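Local coordinates for protein acetylacetone-cleaving enzyme (PDB 3BAL) that cleaves acetylacetone with molecular oxygen to methylglyoxal and acetate, using one iron cation per subunit of a homotetramer, at residues H64-E78 / K106-L120. Sequence-based numbering, arbitrary orientation.
Sequences HAGPGEYFLTKGKME and KTFFPVESQFYMTFL. With ZN (zinc ion), chain E.
Met77 lies against two rings of the facing segment: its SD stands over one face of Phe115, 4.5 Å from the ring centroid and 11° off the normal, and meets the Phe109 ring obliquely, 4.6 Å from its centroid. Both are Met-aromatic contacts; apolar packing of Met77 CG on Phe109 CE2 (3.6 Å) adds to the second. The chain runs extended to SD and bends at its last torsion (chi3 73°), which carries CE over the centre of the Tyr70 ring. On the same inner side, Met117 passes its SD beside Tyr70 CB and brings CE to 3.8 Å from His64 CE1, with its CG above one face of the Phe119 ring, offset toward the rim. Phe119 in turn meets the edge of the His64 imidazole, whose NE2 binds the zinc ion at 2.1 Å; His62 and His104 complete the protein ligands, so Met117 and Phe119 pack against the CE1 side of a metal-binding histidine.

Strands 68-74 and 113-120 pair in an antiparallel ladder, from Gly68 with Phe119, Leu120 N bonding Pro67 O just beyond, through the nearly straight bond of Phe71 N to Tyr116 O (2.8 Å, 168°). A classic beta bulge interrupts it where Gln114 O accepts both Thr73 N and Lys74 N from one face of its plane. Beyond the bulge, Ser113 OG donates to Val111 O and accepts from Lys76 N (3.1 Å), and the Glu78-Phe108 pair makes a second short ladder. On the outer face, a water joins Glu69 OE2 to Thr118 OG1, while Glu69 OE1 is bonded to Tyr95 and to Thr48 of a second subunit.

Phe71 stacks on Tyr116 of that subunit, and Tyr116 on its Phe71. Within this cupin jelly roll, the paired strands lie between 46-53, beside 113-120, and 94-98, beside 68-74.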
ATOM      1  N   HIS A  64       2.889   3.773  15.768  1.00 13.87           N
ATOM      2  CA  HIS A  64       2.947   3.240  14.407  1.00 12.81           C
ATOM      3  C   HIS A  64       2.137   4.150  13.490  1.00 13.81           C
ATOM      4  O   HIS A  64       0.925   4.298  13.657  1.00 11.94           O
ATOM      5  CB  HIS A  64       2.371   1.822  14.359  1.00 13.33           C
ATOM      6  CG  HIS A  64       3.282   0.790  14.935  1.00 13.04           C
ATOM      7  ND1 HIS A  64       4.010  -0.083  14.153  1.00 14.07           N
ATOM      8  CD2 HIS A  64       3.647   0.542  16.216  1.00 12.05           C
ATOM      9  CE1 HIS A  64       4.788  -0.821  14.927  1.00 12.70           C
ATOM     10  NE2 HIS A  64       4.586  -0.462  16.182  1.00 13.09           N
ATOM     11  N   ALA A  65       2.811   4.775  12.531  1.00 13.68           N
ATOM     12  CA  ALA A  65       2.136   5.672  11.600  1.00 13.12           C
ATOM     13  C   ALA A  65       1.247   4.894  10.621  1.00 12.99           C
ATOM     14  O   ALA A  65       0.247   5.419  10.123  1.00 12.28           O
ATOM     15  CB  ALA A  65       3.172   6.491  10.840  1.00 13.96           C
ATOM     16  N   GLY A  66       1.631   3.648  10.345  1.00 11.28           N
ATOM     17  CA  GLY A  66       0.881   2.803   9.433  1.00 11.15           C
ATOM     18  C   GLY A  66       0.801   1.387   9.976  1.00 12.91           C
ATOM     19  O   GLY A  66       1.368   1.107  11.032  1.00 12.50           O
ATOM     20  N   PRO A  67       0.118   0.461   9.281  1.00 11.97           N
ATOM     21  CA  PRO A  67      -0.002  -0.924   9.750  1.00 11.23           C
ATOM     22  C   PRO A  67       1.314  -1.699   9.787  1.00 11.32           C
ATOM     23  O   PRO A  67       2.184  -1.512   8.936  1.00 11.37           O
ATOM     24  CB  PRO A  67      -0.996  -1.526   8.763  1.00 11.86           C
ATOM     25  CG  PRO A  67      -0.641  -0.825   7.481  1.00  9.80           C
ATOM     26  CD  PRO A  67      -0.516   0.618   7.957  1.00 12.78           C
ATOM     27  N   GLY A  68       1.439  -2.569  10.785  1.00 12.28           N
ATOM     28  CA  GLY A  68       2.619  -3.408  10.934  1.00 12.16           C
ATOM     29  C   GLY A  68       2.162  -4.815  11.286  1.00 12.33           C
ATOM     30  O   GLY A  68       1.174  -4.976  12.013  1.00 10.82           O
ATOM     31  N   GLU A  69       2.863  -5.832  10.779  1.00 11.07           N
ATOM     32  CA  GLU A  69       2.503  -7.235  11.040  1.00 11.61           C
ATOM     33  C   GLU A  69       3.684  -8.042  11.555  1.00 10.82           C
ATOM     34  O   GLU A  69       4.735  -8.048  10.928  1.00 12.74           O
ATOM     35  CB  GLU A  69       1.975  -7.892   9.756  1.00 11.19           C
ATOM     36  CG  GLU A  69       0.701  -7.262   9.244  1.00 12.53           C
ATOM     37  CD  GLU A  69       0.146  -7.980   8.047  1.00 14.99           C
ATOM     38  OE1 GLU A  69      -0.456  -9.062   8.215  1.00 15.33           O
ATOM     39  OE2 GLU A  69       0.322  -7.466   6.924  1.00 16.36           O
ATOM     40  N   TYR A  70       3.515  -8.738  12.673  1.00 10.79           N
ATOM     41  CA  TYR A  70       4.615  -9.518  13.222  1.00 11.46           C
ATOM     42  C   TYR A  70       4.373 -11.029  13.334  1.00 13.49           C
ATOM     43  O   TYR A  70       3.242 -11.494  13.529  1.00 12.21           O
ATOM     44  CB  TYR A  70       5.018  -8.953  14.599  1.00 12.14           C
ATOM     45  CG  TYR A  70       3.994  -9.164  15.705  1.00 14.09           C
ATOM     46  CD1 TYR A  70       3.844 -10.410  16.322  1.00 13.07           C
ATOM     47  CD2 TYR A  70       3.162  -8.122  16.121  1.00 12.76           C
ATOM     48  CE1 TYR A  70       2.890 -10.617  17.321  1.00 13.76           C
ATOM     49  CE2 TYR A  70       2.207  -8.316  17.117  1.00 14.99           C
ATOM     50  CZ  TYR A  70       2.072  -9.569  17.713  1.00 15.37           C
ATOM     51  OH  TYR A  70       1.105  -9.774  18.673  1.00 13.81           O
ATOM     52  N   PHE A  71       5.459 -11.784  13.198  1.00 12.18           N
ATOM     53  CA  PHE A  71       5.435 -13.235  13.321  1.00 12.30           C
ATOM     54  C   PHE A  71       6.443 -13.558  14.435  1.00 13.79           C
ATOM     55  O   PHE A  71       7.662 -13.518  14.214  1.00 13.12           O
ATOM     56  CB  PHE A  71       5.865 -13.892  11.995  1.00 13.21           C
ATOM     57  CG  PHE A  71       5.909 -15.413  12.031  1.00 13.69           C
ATOM     58  CD1 PHE A  71       6.605 -16.120  11.048  1.00 15.54           C
ATOM     59  CD2 PHE A  71       5.292 -16.132  13.053  1.00 14.49           C
ATOM     60  CE1 PHE A  71       6.688 -17.521  11.086  1.00 16.53           C
ATOM     61  CE2 PHE A  71       5.369 -17.529  13.103  1.00 16.23           C
ATOM     62  CZ  PHE A  71       6.070 -18.220  12.117  1.00 17.31           C
ATOM     63  N   LEU A  72       5.933 -13.845  15.634  1.00 13.10           N
ATOM     64  CA  LEU A  72       6.785 -14.169  16.776  1.00 13.08           C
ATOM     65  C   LEU A  72       7.184 -15.626  16.629  1.00 15.15           C
ATOM     66  O   LEU A  72       6.351 -16.526  16.771  1.00 17.02           O
ATOM     67  CB  LEU A  72       6.017 -13.971  18.088  1.00 12.69           C
ATOM     68  CG  LEU A  72       6.751 -14.231  19.406  1.00 12.02           C
ATOM     69  CD1 LEU A  72       7.899 -13.245  19.575  1.00 13.37           C
ATOM     70  CD2 LEU A  72       5.770 -14.089  20.545  1.00 13.59           C
ATOM     71  N   THR A  73       8.461 -15.863  16.351  1.00 15.29           N
ATOM     72  CA  THR A  73       8.943 -17.225  16.146  1.00 15.17           C
ATOM     73  C   THR A  73       9.483 -17.889  17.391  1.00 16.64           C
ATOM     74  O   THR A  73       9.591 -19.115  17.444  1.00 18.23           O
ATOM     75  CB  THR A  73      10.028 -17.262  15.058  1.00 12.61           C
ATOM     76  OG1 THR A  73      11.059 -16.327  15.387  1.00 12.46           O
ATOM     77  CG2 THR A  73       9.434 -16.898  13.704  1.00 13.40           C
ATOM     78  N   LYS A  74       9.816 -17.088  18.395  1.00 16.65           N
ATOM     79  CA  LYS A  74      10.356 -17.628  19.633  1.00 17.52           C
ATOM     80  C   LYS A  74      10.124 -16.697  20.816  1.00 16.34           C
ATOM     81  O   LYS A  74      10.183 -15.477  20.676  1.00 13.98           O
ATOM     82  CB  LYS A  74      11.860 -17.880  19.472  1.00 20.24           C
ATOM     83  CG  LYS A  74      12.528 -18.436  20.715  1.00 23.82           C
ATOM     84  CD  LYS A  74      14.028 -18.550  20.523  1.00 29.28           C
ATOM     85  CE  LYS A  74      14.680 -19.192  21.743  1.00 33.79           C
ATOM     86  NZ  LYS A  74      14.094 -20.549  22.028  1.00 36.35           N
ATOM     87  N   GLY A  75       9.843 -17.281  21.977  1.00 16.15           N
ATOM     88  CA  GLY A  75       9.644 -16.475  23.169  1.00 16.36           C
ATOM     89  C   GLY A  75       8.238 -15.989  23.462  1.00 16.91           C
ATOM     90  O   GLY A  75       7.254 -16.668  23.174  1.00 15.65           O
ATOM     91  N   LYS A  76       8.162 -14.796  24.050  1.00 18.34           N
ATOM     92  CA  LYS A  76       6.899 -14.164  24.430  1.00 19.28           C
ATOM     93  C   LYS A  76       7.062 -12.646  24.313  1.00 19.55           C
ATOM     94  O   LYS A  76       8.129 -12.113  24.624  1.00 19.77           O
ATOM     95  CB  LYS A  76       6.563 -14.533  25.875  1.00 21.17           C
ATOM     96  CG  LYS A  76       6.552 -16.021  26.137  1.00 25.49           C
ATOM     97  CD  LYS A  76       6.883 -16.293  27.579  1.00 29.79           C
ATOM     98  CE  LYS A  76       5.687 -16.112  28.455  1.00 32.58           C
ATOM     99  NZ  LYS A  76       5.431 -17.455  29.039  1.00 36.27           N
ATOM    100  N   MET A  77       6.008 -11.952  23.882  1.00 18.24           N
ATOM    101  CA  MET A  77       6.056 -10.494  23.711  1.00 17.91           C
ATOM    102  C   MET A  77       4.800  -9.788  24.253  1.00 17.69           C
ATOM    103  O   MET A  77       3.685 -10.123  23.863  1.00 17.12           O
ATOM    104  CB  MET A  77       6.245 -10.159  22.222  1.00 16.88           C
ATOM    105  CG  MET A  77       6.213  -8.672  21.882  1.00 18.15           C
ATOM    106  SD  MET A  77       6.602  -8.364  20.149  1.00 18.74           S
ATOM    107  CE  MET A  77       5.089  -8.946  19.381  1.00 17.34           C
ATOM    108  N   GLU A  78       4.993  -8.821  25.154  1.00 16.39           N
ATOM    109  CA  GLU A  78       3.884  -8.063  25.740  1.00 17.25           C
ATOM    110  C   GLU A  78       3.684  -6.765  24.965  1.00 16.89           C
ATOM    111  O   GLU A  78       4.495  -5.848  25.063  1.00 16.93           O
ATOM    112  CB  GLU A  78       4.166  -7.740  27.214  1.00 17.93           C
ATOM    113  CG  GLU A  78       3.987  -8.915  28.176  1.00 18.68           C
ATOM    114  CD  GLU A  78       4.613  -8.658  29.544  1.00 20.70           C
ATOM    115  OE1 GLU A  78       4.772  -7.480  29.923  1.00 20.33           O
ATOM    116  OE2 GLU A  78       4.940  -9.635  30.249  1.00 23.31           O
ATOM    117  N   LYS A 106       6.023   0.560  25.919  1.00 13.91           N
ATOM    118  CA  LYS A 106       7.206  -0.226  26.252  1.00 15.60           C
ATOM    119  C   LYS A 106       7.026  -1.714  25.886  1.00 15.89           C
ATOM    120  O   LYS A 106       6.856  -2.556  26.767  1.00 16.41           O
ATOM    121  CB  LYS A 106       7.510  -0.071  27.754  1.00 15.28           C
ATOM    122  CG  LYS A 106       8.861  -0.623  28.202  1.00 18.87           C
ATOM    123  CD  LYS A 106       9.098  -0.349  29.679  1.00 21.10           C
ATOM    124  CE  LYS A 106      10.445  -0.888  30.126  1.00 26.53           C
ATOM    125  NZ  LYS A 106      10.682  -0.736  31.590  1.00 28.59           N
ATOM    126  N   THR A 107       7.043  -2.032  24.592  1.00 15.35           N
ATOM    127  CA  THR A 107       6.910  -3.424  24.167  1.00 14.99           C
ATOM    128  C   THR A 107       8.002  -4.182  24.933  1.00 16.15           C
ATOM    129  O   THR A 107       9.186  -3.850  24.822  1.00 15.78           O
ATOM    130  CB  THR A 107       7.099  -3.563  22.636  1.00 13.63           C
ATOM    131  OG1 THR A 107       6.038  -2.874  21.965  1.00 12.41           O
ATOM    132  CG2 THR A 107       7.082  -5.027  22.218  1.00 12.92           C
ATOM    133  N   PHE A 108       7.593  -5.201  25.692  1.00 16.44           N
ATOM    134  CA  PHE A 108       8.492  -5.962  26.570  1.00 16.25           C
ATOM    135  C   PHE A 108       8.646  -7.471  26.308  1.00 16.22           C
ATOM    136  O   PHE A 108       7.671  -8.170  26.014  1.00 17.14           O
ATOM    137  CB  PHE A 108       8.006  -5.746  28.012  1.00 16.99           C
ATOM    138  CG  PHE A 108       8.926  -6.279  29.072  1.00 19.35           C
ATOM    139  CD1 PHE A 108      10.132  -5.647  29.348  1.00 19.78           C
ATOM    140  CD2 PHE A 108       8.572  -7.402  29.814  1.00 20.61           C
ATOM    141  CE1 PHE A 108      10.976  -6.122  30.354  1.00 22.42           C
ATOM    142  CE2 PHE A 108       9.409  -7.888  30.821  1.00 21.99           C
ATOM    143  CZ  PHE A 108      10.612  -7.246  31.090  1.00 22.34           C
ATOM    144  N   PHE A 109       9.874  -7.972  26.452  1.00 14.65           N
ATOM    145  CA  PHE A 109      10.165  -9.394  26.255  1.00 13.55           C
ATOM    146  C   PHE A 109      10.612 -10.052  27.565  1.00 15.03           C
ATOM    147  O   PHE A 109      11.780  -9.983  27.944  1.00 14.14           O
ATOM    148  CB  PHE A 109      11.239  -9.560  25.188  1.00 13.37           C
ATOM    149  CG  PHE A 109      10.867  -8.938  23.881  1.00 13.45           C
ATOM    150  CD1 PHE A 109      11.120  -7.591  23.641  1.00 13.44           C
ATOM    151  CD2 PHE A 109      10.193  -9.677  22.916  1.00 13.18           C
ATOM    152  CE1 PHE A 109      10.705  -6.990  22.461  1.00 14.82           C
ATOM    153  CE2 PHE A 109       9.769  -9.086  21.727  1.00 13.34           C
ATOM    154  CZ  PHE A 109      10.025  -7.741  21.500  1.00 14.20           C
ATOM    155  N   PRO A 110       9.677 -10.713  28.266  1.00 16.96           N
ATOM    156  CA  PRO A 110       9.912 -11.398  29.549  1.00 17.37           C
ATOM    157  C   PRO A 110      10.914 -12.550  29.474  1.00 17.87           C
ATOM    158  O   PRO A 110      11.542 -12.903  30.469  1.00 16.03           O
ATOM    159  CB  PRO A 110       8.518 -11.903  29.931  1.00 16.55           C
ATOM    160  CG  PRO A 110       7.576 -11.017  29.144  1.00 19.68           C
ATOM    161  CD  PRO A 110       8.278 -10.906  27.830  1.00 17.11           C
ATOM    162  N   VAL A 111      11.051 -13.109  28.279  1.00 18.11           N
ATOM    163  CA  VAL A 111      11.921 -14.244  28.038  1.00 19.93           C
ATOM    164  C   VAL A 111      12.684 -14.037  26.718  1.00 20.56           C
ATOM    165  O   VAL A 111      12.251 -13.251  25.879  1.00 21.62           O
ATOM    166  CB  VAL A 111      11.037 -15.522  27.976  1.00 20.63           C
ATOM    167  CG1 VAL A 111      10.850 -15.961  26.531  1.00 22.47           C
ATOM    168  CG2 VAL A 111      11.587 -16.600  28.858  1.00 23.80           C
ATOM    169  N   GLU A 112      13.816 -14.716  26.527  1.00 20.16           N
ATOM    170  CA  GLU A 112      14.556 -14.536  25.274  1.00 20.96           C
ATOM    171  C   GLU A 112      13.646 -14.849  24.085  1.00 19.35           C
ATOM    172  O   GLU A 112      13.121 -15.959  23.968  1.00 18.67           O
ATOM    173  CB  GLU A 112      15.791 -15.423  25.220  1.00 24.38           C
ATOM    174  CG  GLU A 112      16.657 -15.107  24.012  1.00 30.28           C
ATOM    175  CD  GLU A 112      18.098 -15.512  24.206  1.00 36.42           C
ATOM    176  OE1 GLU A 112      18.365 -16.729  24.341  1.00 38.11           O
ATOM    177  OE2 GLU A 112      18.966 -14.606  24.222  1.00 38.84           O
ATOM    178  N   SER A 113      13.483 -13.874  23.190  1.00 18.27           N
ATOM    179  CA  SER A 113      12.586 -14.014  22.047  1.00 15.55           C
ATOM    180  C   SER A 113      13.166 -13.644  20.676  1.00 15.76           C
ATOM    181  O   SER A 113      14.290 -13.148  20.560  1.00 14.56           O
ATOM    182  CB  SER A 113      11.342 -13.148  22.296  1.00 13.84           C
ATOM    183  OG  SER A 113      10.875 -13.281  23.627  1.00 11.03           O
ATOM    184  N   GLN A 114      12.364 -13.894  19.642  1.00 15.23           N
ATOM    185  CA  GLN A 114      12.702 -13.549  18.262  1.00 14.62           C
ATOM    186  C   GLN A 114      11.395 -13.282  17.505  1.00 14.64           C
ATOM    187  O   GLN A 114      10.409 -14.001  17.680  1.00 12.65           O
ATOM    188  CB  GLN A 114      13.478 -14.679  17.553  1.00 16.40           C
ATOM    189  CG  GLN A 114      13.726 -14.392  16.048  1.00 18.36           C
ATOM    190  CD  GLN A 114      14.507 -15.483  15.309  1.00 20.38           C
ATOM    191  OE1 GLN A 114      15.739 -15.552  15.388  1.00 20.13           O
ATOM    192  NE2 GLN A 114      13.789 -16.338  14.581  1.00 17.93           N
ATOM    193  N   PHE A 115      11.385 -12.229  16.690  1.00 13.46           N
ATOM    194  CA  PHE A 115      10.214 -11.905  15.888  1.00 13.50           C
ATOM    195  C   PHE A 115      10.593 -11.197  14.582  1.00 13.11           C
ATOM    196  O   PHE A 115      11.549 -10.416  14.526  1.00 13.14           O
ATOM    197  CB  PHE A 115       9.196 -11.072  16.700  1.00 12.96           C
ATOM    198  CG  PHE A 115       9.569  -9.618  16.869  1.00 14.80           C
ATOM    199  CD1 PHE A 115       9.076  -8.654  15.996  1.00 14.73           C
ATOM    200  CD2 PHE A 115      10.384  -9.209  17.919  1.00 15.32           C
ATOM    201  CE1 PHE A 115       9.388  -7.298  16.168  1.00 16.22           C
ATOM    202  CE2 PHE A 115      10.702  -7.861  18.101  1.00 16.34           C
ATOM    203  CZ  PHE A 115      10.202  -6.905  17.225  1.00 15.03           C
ATOM    204  N   TYR A 116       9.832 -11.519  13.538  1.00 13.03           N
ATOM    205  CA  TYR A 116       9.977 -10.980  12.188  1.00 11.88           C
ATOM    206  C   TYR A 116       8.820  -9.980  12.022  1.00 13.06           C
ATOM    207  O   TYR A 116       7.704 -10.257  12.456  1.00 11.60           O
ATOM    208  CB  TYR A 116       9.833 -12.137  11.187  1.00 11.13           C
ATOM    209  CG  TYR A 116       9.624 -11.740   9.737  1.00 12.14           C
ATOM    210  CD1 TYR A 116      10.703 -11.604   8.862  1.00 10.33           C
ATOM    211  CD2 TYR A 116       8.335 -11.535   9.227  1.00 12.53           C
ATOM    212  CE1 TYR A 116      10.499 -11.280   7.507  1.00 12.57           C
ATOM    213  CE2 TYR A 116       8.125 -11.209   7.880  1.00 12.32           C
ATOM    214  CZ  TYR A 116       9.209 -11.087   7.027  1.00 11.47           C
ATOM    215  OH  TYR A 116       9.006 -10.787   5.698  1.00 11.95           O
ATOM    216  N   MET A 117       9.068  -8.832  11.399  1.00 11.83           N
ATOM    217  CA  MET A 117       8.003  -7.850  11.238  1.00 13.09           C
ATOM    218  C   MET A 117       8.157  -6.958  10.005  1.00 14.12           C
ATOM    219  O   MET A 117       9.272  -6.586   9.613  1.00 14.53           O
ATOM    220  CB  MET A 117       7.923  -6.990  12.510  1.00 12.10           C
ATOM    221  CG  MET A 117       6.785  -5.973  12.568  1.00 12.33           C
ATOM    222  SD  MET A 117       6.469  -5.422  14.290  1.00 15.64           S
ATOM    223  CE  MET A 117       4.909  -4.506  14.118  1.00 11.87           C
ATOM    224  N   THR A 118       7.024  -6.625   9.393  1.00 13.14           N
ATOM    225  CA  THR A 118       6.983  -5.744   8.229  1.00 13.59           C
ATOM    226  C   THR A 118       6.283  -4.463   8.689  1.00 14.05           C
ATOM    227  O   THR A 118       5.337  -4.525   9.483  1.00 13.60           O
ATOM    228  CB  THR A 118       6.186  -6.387   7.052  1.00 14.30           C
ATOM    229  OG1 THR A 118       4.917  -6.860   7.524  1.00 17.73           O
ATOM    230  CG2 THR A 118       6.953  -7.559   6.455  1.00 14.46           C
ATOM    231  N   PHE A 119       6.760  -3.311   8.218  1.00 13.76           N
ATOM    232  CA  PHE A 119       6.173  -2.021   8.595  1.00 14.22           C
ATOM    233  C   PHE A 119       5.826  -1.177   7.368  1.00 15.62           C
ATOM    234  O   PHE A 119       6.574  -1.153   6.391  1.00 15.16           O
ATOM    235  CB  PHE A 119       7.139  -1.164   9.445  1.00 14.76           C
ATOM    236  CG  PHE A 119       7.810  -1.899  10.580  1.00 15.04           C
ATOM    237  CD1 PHE A 119       8.969  -2.642  10.360  1.00 14.79           C
ATOM    238  CD2 PHE A 119       7.302  -1.819  11.877  1.00 14.05           C
ATOM    239  CE1 PHE A 119       9.618  -3.292  11.414  1.00 14.34           C
ATOM    240  CE2 PHE A 119       7.943  -2.466  12.939  1.00 15.54           C
ATOM    241  CZ  PHE A 119       9.106  -3.207  12.705  1.00 14.79           C
ATOM    242  N   LEU A 120       4.689  -0.488   7.427  1.00 14.78           N
ATOM    243  CA  LEU A 120       4.288   0.416   6.356  1.00 15.11           C
ATOM    244  C   LEU A 120       4.370   1.800   7.003  1.00 14.63           C
ATOM    245  O   LEU A 120       3.642   2.102   7.956  1.00 14.69           O
ATOM    246  CB  LEU A 120       2.852   0.145   5.880  1.00 15.73           C
ATOM    247  CG  LEU A 120       2.381   1.062   4.733  1.00 15.39           C
ATOM    248  CD1 LEU A 120       3.319   0.923   3.541  1.00 15.52           C
ATOM    249  CD2 LEU A 120       0.964   0.709   4.332  1.00 15.96           C
TER
HETATM  250 ZN    ZN E 154       5.521  -1.057  17.934  1.00 18.23          ZN
HETATM  251  O   HOH W   1       4.316   2.433  10.617  1.00 10.20           O
HETATM  252  O   HOH W   2       4.923  -9.820   8.555  1.00 15.39           O
HETATM  253  O   HOH W   3       2.695  -6.015   6.394  1.00 23.13           O
HETATM  254  O   HOH W   4       3.688  -3.922  26.800  1.00 16.42           O